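Non-atp dependent l-selective hydantoinase (Arthrobacter aurescens, PDB 1GKR) hydrolyses hydantoins at a two-zinc centre, cleaving aryl derivatives more readily than alkyl ones, with a preference for the L or D enantiomer that depends on the substrate. Local coordinates at residues A[2-8]-A[41-47]; A[115-121]-A[443-449]; A[178-184]-A[233-239]; A[202-208]-A[326-330]. One frame throughout, in Å; residues are numbered along the deposited sequence.

Contact 1: residues A[2-8]-A[41-47]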
# COMPACT_ATOMS: atom_id res chain seq x y z
N PHE A 2 3.17 -46.84 33.17
CA PHE A 2 3.29 -46.23 31.85
C PHE A 2 3.84 -47.17 30.79
O PHE A 2 4.71 -47.99 31.08
CB PHE A 2 4.16 -44.97 31.95
CG PHE A 2 3.54 -43.87 32.78
CD1 PHE A 2 2.43 -43.17 32.30
CD2 PHE A 2 4.03 -43.57 34.03
CE1 PHE A 2 1.83 -42.18 33.07
CE2 PHE A 2 3.43 -42.59 34.81
CZ PHE A 2 2.32 -41.89 34.32
N ASP A 3 3.33 -47.04 29.57
CA ASP A 3 3.77 -47.90 28.49
C ASP A 3 5.21 -47.59 28.12
O ASP A 3 6.01 -48.51 27.90
CB ASP A 3 2.88 -47.76 27.26
CG ASP A 3 1.42 -48.09 27.55
OD1 ASP A 3 1.17 -48.97 28.40
OD2 ASP A 3 0.53 -47.47 26.93
N VAL A 4 5.55 -46.31 28.04
CA VAL A 4 6.92 -45.93 27.70
C VAL A 4 7.25 -44.55 28.21
O VAL A 4 6.38 -43.69 28.34
CB VAL A 4 7.15 -45.98 26.16
CG1 VAL A 4 6.07 -45.23 25.45
CG2 VAL A 4 8.51 -45.37 25.80
N ILE A 5 8.53 -44.35 28.53
CA ILE A 5 9.03 -43.08 29.01
C ILE A 5 10.25 -42.71 28.18
O ILE A 5 11.19 -43.50 28.04
CB ILE A 5 9.47 -43.16 30.49
CG1 ILE A 5 8.24 -43.15 31.39
CG2 ILE A 5 10.35 -41.96 30.85
CD1 ILE A 5 8.58 -43.25 32.86
N VAL A 6 10.21 -41.52 27.60
CA VAL A 6 11.34 -41.03 26.82
C VAL A 6 11.94 -40.00 27.74
O VAL A 6 11.32 -38.98 28.02
CB VAL A 6 10.88 -40.34 25.52
CG1 VAL A 6 12.08 -40.04 24.66
CG2 VAL A 6 9.87 -41.20 24.78
N LYS A 7 13.14 -40.26 28.24
CA LYS A 7 13.73 -39.30 29.15
C LYS A 7 14.94 -38.54 28.65
O LYS A 7 15.61 -38.96 27.71
CB LYS A 7 14.01 -39.94 30.50
CG LYS A 7 14.74 -41.24 30.51
CD LYS A 7 14.54 -41.87 31.90
CE LYS A 7 15.54 -42.98 32.17
NZ LYS A 7 16.97 -42.50 32.12
N ASN A 8 15.18 -37.40 29.30
CA ASN A 8 16.27 -36.50 28.98
C ASN A 8 16.05 -35.94 27.60
O ASN A 8 16.92 -36.00 26.74
CB ASN A 8 17.60 -37.23 29.05
CG ASN A 8 17.81 -37.90 30.38
OD1 ASN A 8 17.64 -37.27 31.43
ND2 ASN A 8 18.16 -39.18 30.36
N ALA A 41 7.75 -47.89 33.85
CA ALA A 41 7.28 -47.94 32.48
C ALA A 41 7.74 -49.26 31.86
O ALA A 41 8.83 -49.73 32.15
CB ALA A 41 7.84 -46.77 31.69
N SER A 42 6.90 -49.85 31.02
CA SER A 42 7.24 -51.12 30.37
C SER A 42 8.51 -50.97 29.56
O SER A 42 9.36 -51.85 29.55
CB SER A 42 6.13 -51.56 29.42
OG SER A 42 4.86 -51.55 30.05
N ARG A 43 8.64 -49.84 28.87
CA ARG A 43 9.79 -49.59 28.03
C ARG A 43 10.35 -48.21 28.35
O ARG A 43 9.61 -47.30 28.69
CB ARG A 43 9.32 -49.69 26.56
CG ARG A 43 10.29 -49.18 25.48
CD ARG A 43 11.37 -50.19 25.05
NE ARG A 43 12.18 -49.72 23.91
CZ ARG A 43 11.77 -49.70 22.64
NH1 ARG A 43 10.55 -50.14 22.30
NH2 ARG A 43 12.58 -49.23 21.69
N THR A 44 11.66 -48.06 28.27
CA THR A 44 12.30 -46.78 28.54
C THR A 44 13.26 -46.38 27.43
O THR A 44 14.12 -47.16 27.01
CB THR A 44 13.04 -46.81 29.89
OG1 THR A 44 12.12 -46.52 30.94
CG2 THR A 44 14.16 -45.79 29.92
N ILE A 45 13.11 -45.15 26.95
CA ILE A 45 13.98 -44.64 25.91
C ILE A 45 14.75 -43.46 26.49
O ILE A 45 14.16 -42.55 27.07
CB ILE A 45 13.18 -44.11 24.71
CG1 ILE A 45 12.14 -45.12 24.25
CG2 ILE A 45 14.15 -43.76 23.60
CD1 ILE A 45 12.70 -46.23 23.44
N ASP A 46 16.06 -43.48 26.34
CA ASP A 46 16.86 -42.37 26.84
C ASP A 46 17.28 -41.54 25.65
O ASP A 46 18.03 -42.01 24.79
CB ASP A 46 18.12 -42.88 27.54
CG ASP A 46 18.80 -41.81 28.38
OD1 ASP A 46 18.83 -40.63 27.96
OD2 ASP A 46 19.31 -42.15 29.46
N ALA A 47 16.80 -40.30 25.58
CA ALA A 47 17.15 -39.42 24.47
C ALA A 47 18.56 -38.87 24.67
O ALA A 47 19.16 -38.32 23.75
CB ALA A 47 16.14 -38.28 24.37
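With CG anti to the backbone N (chi1 -166°), the carboxylate of Asp46 reaches toward the end of strand 4-7, while Lys7, extended from CG to CE and bent at its last torsion, turns its ammonium group to meet it. The two charges form a salt bridge, NZ of Lys7 lying 3.6 Å from OD2 of Asp46. OD1 of Asp46 takes a hydrogen bond of 2.9 Å from ND2 of Asn8. The acceptor lies close to the amide plane of Asn8 but is approached from above the carboxylate plane; it also accepts from the backbone N of Gly48. The backbones run parallel: Ile5 N donates to Arg43 O, and Ile45 N returns a nearly straight bond of 2.8 Å to Ile5 O. Ile5 CG1 meets Ala41 CB at 3.7 Å on the face shared with Lys7. On the reverse face CG2 of Val4 approaches CG1 of Ile45 at 4.0 Å, and Val6 and Ile45 pack against strand 389-393. On its other side strand 2-7 pairs antiparallel with strand 16-25, with a classic bulge at Asp3 and Val4 opposite Val24; such a mixed sheet belongs to the hydantoinase beta-sandwich domain, built from both chain ends.

Contact 2: residues A[115-121]-A[443-449]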
# COMPACT_ATOMS: atom_id res chain seq x y z
N GLN A 115 -5.19 -50.17 5.27
CA GLN A 115 -4.65 -51.51 5.30
C GLN A 115 -3.18 -51.59 4.94
O GLN A 115 -2.50 -52.54 5.31
CB GLN A 115 -5.42 -52.41 4.35
CG GLN A 115 -6.87 -52.62 4.68
CD GLN A 115 -7.62 -53.32 3.55
OE1 GLN A 115 -8.82 -53.58 3.65
NE2 GLN A 115 -6.90 -53.63 2.46
N ARG A 116 -2.68 -50.60 4.22
CA ARG A 116 -1.29 -50.69 3.81
C ARG A 116 -0.31 -49.63 4.27
O ARG A 116 0.91 -49.85 4.22
CB ARG A 116 -1.24 -50.83 2.29
CG ARG A 116 -1.84 -52.14 1.81
CD ARG A 116 -1.75 -52.29 0.31
NE ARG A 116 -2.83 -51.60 -0.36
CZ ARG A 116 -2.66 -50.75 -1.37
NH1 ARG A 116 -1.43 -50.48 -1.80
NH2 ARG A 116 -3.71 -50.17 -1.95
N LEU A 117 -0.81 -48.49 4.74
CA LEU A 117 0.06 -47.41 5.21
C LEU A 117 0.77 -47.77 6.51
O LEU A 117 0.23 -48.51 7.33
CB LEU A 117 -0.74 -46.13 5.39
CG LEU A 117 -0.97 -45.40 4.07
CD1 LEU A 117 -1.97 -44.27 4.28
CD2 LEU A 117 0.38 -44.88 3.57
N LYS A 118 1.97 -47.24 6.69
CA LYS A 118 2.73 -47.51 7.90
C LYS A 118 2.82 -46.31 8.86
O LYS A 118 3.26 -46.45 9.99
CB LYS A 118 4.13 -48.02 7.54
CG LYS A 118 4.16 -49.41 6.88
CD LYS A 118 5.57 -49.99 6.97
CE LYS A 118 5.64 -51.46 6.58
NZ LYS A 118 5.62 -51.62 5.10
N VAL A 119 2.41 -45.13 8.40
CA VAL A 119 2.38 -43.96 9.26
C VAL A 119 0.92 -43.50 9.24
O VAL A 119 0.14 -43.99 8.43
CB VAL A 119 3.34 -42.85 8.77
CG1 VAL A 119 4.78 -43.35 8.83
CG2 VAL A 119 2.98 -42.44 7.36
N ASP A 120 0.52 -42.59 10.12
CA ASP A 120 -0.88 -42.18 10.12
C ASP A 120 -1.22 -41.27 8.94
O ASP A 120 -0.32 -40.68 8.32
CB ASP A 120 -1.23 -41.52 11.46
CG ASP A 120 -1.39 -42.53 12.60
OD1 ASP A 120 -1.24 -43.75 12.37
OD2 ASP A 120 -1.68 -42.11 13.74
N PHE A 121 -2.50 -41.15 8.63
CA PHE A 121 -2.89 -40.36 7.47
C PHE A 121 -4.25 -39.68 7.56
O PHE A 121 -5.14 -40.12 8.28
CB PHE A 121 -2.90 -41.26 6.25
CG PHE A 121 -3.92 -42.37 6.33
CD1 PHE A 121 -3.70 -43.48 7.14
CD2 PHE A 121 -5.15 -42.26 5.68
CE1 PHE A 121 -4.68 -44.48 7.29
CE2 PHE A 121 -6.14 -43.25 5.82
CZ PHE A 121 -5.90 -44.35 6.64
N GLN A 443 2.60 -53.38 7.56
CA GLN A 443 1.68 -52.56 6.79
C GLN A 443 0.29 -52.56 7.41
O GLN A 443 -0.20 -53.59 7.85
CB GLN A 443 1.64 -53.06 5.35
CG GLN A 443 1.30 -54.52 5.19
CD GLN A 443 1.28 -54.93 3.72
OE1 GLN A 443 2.33 -54.97 3.06
NE2 GLN A 443 0.09 -55.22 3.20
N GLY A 444 -0.33 -51.40 7.44
CA GLY A 444 -1.66 -51.30 8.02
C GLY A 444 -1.63 -50.68 9.40
O GLY A 444 -2.67 -50.32 9.96
N PHE A 445 -0.42 -50.55 9.95
CA PHE A 445 -0.26 -49.95 11.26
C PHE A 445 -0.85 -48.54 11.31
O PHE A 445 -1.38 -48.12 12.35
CB PHE A 445 1.22 -49.90 11.63
CG PHE A 445 1.50 -49.10 12.86
CD1 PHE A 445 1.18 -49.61 14.12
CD2 PHE A 445 2.04 -47.82 12.77
CE1 PHE A 445 1.40 -48.85 15.27
CE2 PHE A 445 2.26 -47.06 13.91
CZ PHE A 445 1.94 -47.57 15.17
N GLY A 446 -0.75 -47.81 10.20
CA GLY A 446 -1.26 -46.45 10.12
C GLY A 446 -2.76 -46.31 10.32
O GLY A 446 -3.56 -47.10 9.81
N GLN A 447 -3.15 -45.29 11.08
CA GLN A 447 -4.56 -45.03 11.35
C GLN A 447 -5.01 -43.79 10.60
O GLN A 447 -4.22 -42.90 10.29
CB GLN A 447 -4.78 -44.75 12.83
CG GLN A 447 -4.10 -45.67 13.77
CD GLN A 447 -4.95 -46.85 14.11
OE1 GLN A 447 -5.19 -47.72 13.27
NE2 GLN A 447 -5.43 -46.89 15.36
N PHE A 448 -6.31 -43.75 10.34
CA PHE A 448 -6.94 -42.64 9.67
C PHE A 448 -7.08 -41.55 10.73
O PHE A 448 -7.44 -41.84 11.86
CB PHE A 448 -8.32 -43.10 9.20
CG PHE A 448 -9.15 -42.02 8.59
CD1 PHE A 448 -8.76 -41.41 7.41
CD2 PHE A 448 -10.35 -41.65 9.17
CE1 PHE A 448 -9.57 -40.44 6.81
CE2 PHE A 448 -11.17 -40.68 8.58
CZ PHE A 448 -10.78 -40.08 7.40
N VAL A 449 -6.76 -40.30 10.40
CA VAL A 449 -6.93 -39.24 11.38
C VAL A 449 -7.82 -38.19 10.75
O VAL A 449 -7.83 -38.01 9.53
CB VAL A 449 -5.57 -38.64 11.87
CG1 VAL A 449 -4.41 -39.39 11.26
CG2 VAL A 449 -5.48 -37.16 11.58
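The amide N of Gln447 donates an almost straight hydrogen bond of 2.8 Å to OD1 of Asp120, coming from above the carboxylate plane, while OD2 of Asp120 forms salt bridges with Arg429 and Lys378. Two backbone bonds follow: Phe121 N to Gln447 O, and Val449 N to Phe121 O at 2.7 Å. Leu117 O accepts from Gly444 N at 2.9 Å and from Gly446 N at 3.1 Å, the donors reaching it from opposite faces of the carbonyl plane. The C-terminal tail thus lies against the turn between helix 103-116 and strand 120-123, at the N-terminal end of a strand of the TIM barrel, with a single bridge between Phe121 and Phe448. The Phe121 ring carries much of the packing. Its CG stands between the backbone N and the carbonyl carbon (chi1 63°), which lays the ring over the tail, with CA of Phe448 above one face, 3.8 Å from the centroid. CE2 of Phe121 also meets CD1 at the edge of the Phe448 ring at 3.6 Å. Replacing Phe121 by an alanine would probably leave the Phe448 side chain without this neighbour and open a gap beside Gln447. Lys118 O sits at the Phe445 ring edge.

Contact 3: residues A[178-184]-A[233-239]. With ZN (zinc ion), chain E.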
# COMPACT_ATOMS: atom_id res chain seq x y z
N SER A 178 -14.43 -26.33 5.90
CA SER A 178 -13.31 -27.17 5.55
C SER A 178 -12.14 -26.30 5.13
O SER A 178 -12.08 -25.13 5.48
CB SER A 178 -13.71 -28.11 4.41
OG SER A 178 -12.66 -29.01 4.08
N VAL A 179 -11.20 -26.89 4.39
CA VAL A 179 -10.03 -26.17 3.90
C VAL A 179 -9.92 -26.47 2.41
O VAL A 179 -10.21 -27.57 1.98
CB VAL A 179 -8.73 -26.69 4.57
CG1 VAL A 179 -7.53 -25.91 4.08
CG2 VAL A 179 -8.86 -26.61 6.05
N ILE A 180 -9.52 -25.48 1.62
CA ILE A 180 -9.32 -25.69 0.20
C ILE A 180 -7.88 -25.27 -0.11
O ILE A 180 -7.42 -24.21 0.33
CB ILE A 180 -10.28 -24.84 -0.67
CG1 ILE A 180 -9.96 -25.05 -2.15
CG2 ILE A 180 -10.13 -23.38 -0.34
CD1 ILE A 180 -10.27 -26.44 -2.64
N VAL A 181 -7.14 -26.12 -0.81
CA VAL A 181 -5.78 -25.78 -1.17
C VAL A 181 -5.82 -25.76 -2.69
O VAL A 181 -6.60 -26.50 -3.29
CB VAL A 181 -4.75 -26.84 -0.66
CG1 VAL A 181 -4.93 -27.05 0.81
CG2 VAL A 181 -4.92 -28.16 -1.39
N VAL A 182 -5.02 -24.91 -3.32
CA VAL A 182 -5.04 -24.86 -4.78
C VAL A 182 -3.64 -24.81 -5.34
O VAL A 182 -2.70 -24.42 -4.65
CB VAL A 182 -5.79 -23.60 -5.31
CG1 VAL A 182 -7.10 -23.44 -4.63
CG2 VAL A 182 -4.95 -22.38 -5.11
N HIS A 183 -3.52 -25.21 -6.59
CA HIS A 183 -2.26 -25.15 -7.31
C HIS A 183 -2.49 -23.87 -8.13
O HIS A 183 -3.33 -23.85 -9.04
CB HIS A 183 -2.10 -26.35 -8.25
CG HIS A 183 -0.88 -26.28 -9.11
ND1 HIS A 183 0.15 -27.20 -9.02
CD2 HIS A 183 -0.51 -25.40 -10.08
CE1 HIS A 183 1.10 -26.89 -9.89
NE2 HIS A 183 0.72 -25.80 -10.54
N ALA A 184 -1.79 -22.80 -7.80
CA ALA A 184 -2.03 -21.56 -8.51
C ALA A 184 -1.09 -21.17 -9.63
O ALA A 184 0.01 -20.68 -9.38
CB ALA A 184 -2.15 -20.41 -7.53
N CYS A 233 -13.49 -18.74 2.75
CA CYS A 233 -13.05 -20.09 3.10
C CYS A 233 -11.58 -20.12 3.45
O CYS A 233 -10.81 -19.31 2.94
CB CYS A 233 -13.28 -21.02 1.90
SG CYS A 233 -12.49 -20.42 0.37
N ARG A 234 -11.16 -21.05 4.31
CA ARG A 234 -9.75 -21.15 4.65
C ARG A 234 -9.05 -21.63 3.38
O ARG A 234 -9.43 -22.65 2.80
CB ARG A 234 -9.52 -22.15 5.78
CG ARG A 234 -8.27 -21.82 6.56
CD ARG A 234 -7.71 -23.00 7.30
NE ARG A 234 -8.29 -23.24 8.62
CZ ARG A 234 -8.31 -22.36 9.61
NH1 ARG A 234 -7.79 -21.15 9.44
NH2 ARG A 234 -8.78 -22.70 10.80
N LEU A 235 -8.04 -20.89 2.95
CA LEU A 235 -7.32 -21.20 1.73
C LEU A 235 -5.82 -21.35 1.94
O LEU A 235 -5.20 -20.54 2.62
CB LEU A 235 -7.55 -20.08 0.73
CG LEU A 235 -6.60 -20.06 -0.46
CD1 LEU A 235 -6.87 -21.28 -1.30
CD2 LEU A 235 -6.80 -18.81 -1.30
N ILE A 236 -5.23 -22.39 1.37
CA ILE A 236 -3.78 -22.54 1.49
C ILE A 236 -3.23 -22.59 0.08
O ILE A 236 -3.62 -23.46 -0.69
CB ILE A 236 -3.36 -23.87 2.12
CG1 ILE A 236 -3.85 -23.97 3.56
CG2 ILE A 236 -1.84 -23.98 2.09
CD1 ILE A 236 -3.46 -25.28 4.22
N VAL A 237 -2.35 -21.67 -0.28
CA VAL A 237 -1.77 -21.74 -1.62
C VAL A 237 -0.58 -22.69 -1.53
O VAL A 237 0.37 -22.45 -0.79
CB VAL A 237 -1.30 -20.37 -2.11
CG1 VAL A 237 -0.65 -20.51 -3.48
CG2 VAL A 237 -2.49 -19.42 -2.16
N LEU A 238 -0.66 -23.79 -2.27
CA LEU A 238 0.37 -24.83 -2.29
C LEU A 238 1.62 -24.40 -3.00
O LEU A 238 1.60 -23.48 -3.82
CB LEU A 238 -0.18 -26.08 -2.96
CG LEU A 238 -1.40 -26.74 -2.31
CD1 LEU A 238 -1.94 -27.81 -3.22
CD2 LEU A 238 -1.00 -27.32 -0.98
N HIS A 239 2.71 -25.09 -2.69
CA HIS A 239 4.04 -24.85 -3.27
C HIS A 239 4.24 -23.51 -3.96
O HIS A 239 4.20 -23.44 -5.19
CB HIS A 239 4.38 -25.94 -4.27
CG HIS A 239 3.25 -26.26 -5.19
ND1 HIS A 239 2.47 -25.29 -5.77
CD2 HIS A 239 2.78 -27.44 -5.65
CE1 HIS A 239 1.57 -25.85 -6.55
NE2 HIS A 239 1.73 -27.16 -6.49
ZN ZN E . 0.75 -28.73 -7.80
O HOH W 1 -13.35 -22.34 5.19
O HOH W 2 0.30 -23.06 -6.10
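ND1 of His183, at 2.0 Å, and NE2 of His239, at 2.3 Å, close on one zinc ion, which the carbamate of modified Lys147 also binds. CG of His183 stands anti to the backbone N (chi1 175°), turning the ring so that the edge of His239 faces it in an offset edge-to-face pair, planes 77° apart; CE1 of His239 lies over one face of the His183 ring. NE2 of His183 is hydrogen-bonded to OE1 of Glu185, which together with the zinc fixes the rotation of the ring. Next to the histidines, a water accepts from Ala184 N and donates to Leu238 O, 2.7 Å from each, bridging the two segments. Leu238 N donates to Val182 O at 3.2 Å. The Leu238 branches flank Val181, CD1 of Leu238 meeting CG2 of Val181 at 3.5 Å. Shortening Leu238 to an alanine is likely to open a gap beside Val181 and leave its CG2 without this neighbour. Farther from the metal, Ile236 N donates to Ile180 O, and CG1 of Val181 lies beside CB of Ile236 at 3.8 Å. Neighbouring parallel strands that deliver metal-binding histidines from their C-terminal ends are the hallmark of the amidohydrolase TIM barrel.

Contact 4: residues A[202-208]-A[326-330]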
# COMPACT_ATOMS: atom_id res chain seq x y z
N GLY A 202 13.31 -23.88 -27.89
CA GLY A 202 13.81 -24.06 -26.54
C GLY A 202 13.49 -25.47 -26.06
O GLY A 202 12.35 -25.92 -26.19
N LYS A 203 14.48 -26.17 -25.52
CA LYS A 203 14.28 -27.52 -25.01
C LYS A 203 14.99 -27.68 -23.66
O LYS A 203 15.07 -28.77 -23.12
CB LYS A 203 14.84 -28.55 -25.99
CG LYS A 203 14.06 -28.69 -27.29
CD LYS A 203 14.68 -29.78 -28.17
CE LYS A 203 13.82 -30.07 -29.40
NZ LYS A 203 14.41 -31.13 -30.28
N ASP A 204 15.49 -26.54 -23.16
CA ASP A 204 16.21 -26.39 -21.89
C ASP A 204 15.37 -26.63 -20.65
O ASP A 204 14.17 -26.85 -20.71
CB ASP A 204 16.66 -24.94 -21.71
CG ASP A 204 17.94 -24.63 -22.37
OD1 ASP A 204 18.92 -25.37 -22.14
OD2 ASP A 204 17.96 -23.63 -23.11
N MET A 205 16.04 -26.53 -19.50
CA MET A 205 15.36 -26.58 -18.23
C MET A 205 15.05 -25.08 -18.12
O MET A 205 14.01 -24.67 -17.60
CB MET A 205 16.30 -27.01 -17.11
CG MET A 205 16.11 -28.44 -16.68
SD MET A 205 14.38 -28.81 -16.29
CE MET A 205 14.26 -28.11 -14.65
N ALA A 206 15.97 -24.28 -18.64
CA ALA A 206 15.82 -22.83 -18.65
C ALA A 206 14.58 -22.49 -19.46
O ALA A 206 13.78 -21.64 -19.07
CB ALA A 206 17.02 -22.19 -19.26
N ALA A 207 14.43 -23.16 -20.60
CA ALA A 207 13.27 -22.92 -21.45
C ALA A 207 11.98 -23.27 -20.70
O ALA A 207 10.95 -22.59 -20.84
CB ALA A 207 13.39 -23.77 -22.71
N TYR A 208 12.04 -24.33 -19.90
CA TYR A 208 10.89 -24.76 -19.13
C TYR A 208 10.49 -23.66 -18.15
O TYR A 208 9.35 -23.18 -18.18
CB TYR A 208 11.22 -26.04 -18.37
CG TYR A 208 10.17 -26.40 -17.35
CD1 TYR A 208 8.85 -26.62 -17.72
CD2 TYR A 208 10.50 -26.45 -16.00
CE1 TYR A 208 7.87 -26.88 -16.77
CE2 TYR A 208 9.52 -26.71 -15.03
CZ TYR A 208 8.21 -26.93 -15.43
OH TYR A 208 7.24 -27.19 -14.49
N LYS A 326 17.48 -34.56 -23.00
CA LYS A 326 17.63 -34.06 -24.36
C LYS A 326 16.49 -33.13 -24.79
O LYS A 326 16.70 -32.18 -25.54
CB LYS A 326 17.74 -35.24 -25.33
CG LYS A 326 18.76 -36.30 -24.93
CD LYS A 326 18.57 -37.59 -25.73
CE LYS A 326 19.38 -38.74 -25.13
NZ LYS A 326 19.11 -40.06 -25.80
N ASP A 327 15.29 -33.43 -24.32
CA ASP A 327 14.12 -32.62 -24.65
C ASP A 327 13.27 -32.51 -23.38
O ASP A 327 12.55 -33.45 -23.01
CB ASP A 327 13.32 -33.27 -25.78
CG ASP A 327 12.08 -32.49 -26.14
OD1 ASP A 327 11.23 -32.29 -25.25
OD2 ASP A 327 11.94 -32.07 -27.31
N VAL A 328 13.36 -31.35 -22.73
CA VAL A 328 12.66 -31.06 -21.48
C VAL A 328 11.14 -31.30 -21.52
O VAL A 328 10.57 -31.81 -20.56
CB VAL A 328 12.93 -29.60 -21.03
CG1 VAL A 328 11.96 -28.62 -21.71
CG2 VAL A 328 12.83 -29.50 -19.53
N TRP A 329 10.51 -30.94 -22.62
CA TRP A 329 9.07 -31.09 -22.76
C TRP A 329 8.61 -32.55 -22.70
O TRP A 329 7.41 -32.81 -22.71
CB TRP A 329 8.58 -30.46 -24.06
CG TRP A 329 9.14 -29.11 -24.31
CD1 TRP A 329 10.08 -28.77 -25.24
CD2 TRP A 329 8.87 -27.92 -23.56
NE1 TRP A 329 10.43 -27.44 -25.10
CE2 TRP A 329 9.70 -26.90 -24.08
CE3 TRP A 329 8.02 -27.62 -22.49
CZ2 TRP A 329 9.69 -25.61 -23.57
CZ3 TRP A 329 8.01 -26.34 -21.98
CH2 TRP A 329 8.84 -25.34 -22.52
N LYS A 330 9.54 -33.50 -22.62
CA LYS A 330 9.13 -34.90 -22.59
C LYS A 330 9.34 -35.57 -21.24
O LYS A 330 9.24 -36.79 -21.12
CB LYS A 330 9.86 -35.69 -23.68
CG LYS A 330 9.48 -35.22 -25.07
CD LYS A 330 10.00 -36.16 -26.15
CE LYS A 330 9.73 -35.58 -27.56
NZ LYS A 330 10.46 -36.34 -28.68
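This is a loop-to-helix contact in the outer part of the TIM barrel: the loop following strand 313-314 docks against the start of helix 205-211, which belongs to the connection between strands 179-182 and 234-237. Val328 is the wedge. Its backbone N donates to Lys203 O at 3.1 Å, and its side chain sits over the entry to the helix, where CG2 meets SD of Met205 at 3.7 Å, the two side chains crossing at about a right angle. CG2 of Val328 also lies 4.0 Å from CB of Tyr208, while CG1 covers one face of the neighbouring Trp329 ring. Tyr208 hydrogen-bonds Val284 O through its OH and makes a cation-pi contact with Lys283. The salt bridge from NZ of Lys203 to OD2 of Asp327 is long, 4.0 Å. Trp329 holds CG anti to the carbonyl carbon (chi1 -46°), and from there the indole reaches across to the helix, with CZ2 4.2 Å from CB of Ala207. Lys198 of helix 187-199 makes a cation-pi contact with the indole. On the same margin as CZ2, NE1 of Trp329 donates to Gly202 O at 2.7 Å, the acceptor lying practically in the ring plane.

Overall arrangement
Contact 3 supplies two ligands of the zinc centre. By nearest atoms contact 4 comes closest to it, about 8 Å, against about 12 Å for contact 2, although their centres lie about 29 and 25 Å from that of contact 3. The Tyr208 side chain of contact 4 is about 9 Å from a zinc ion. The segments of contacts 3 and 4 alternate along the chain, all within the amidohydrolase region. Contact 2 closes a chain loop that encloses contacts 3 and 4. Contact 1, in the sandwich domain, is remote, its centre about 39 Å from that of contact 3 and 53 Å from that of contact 4.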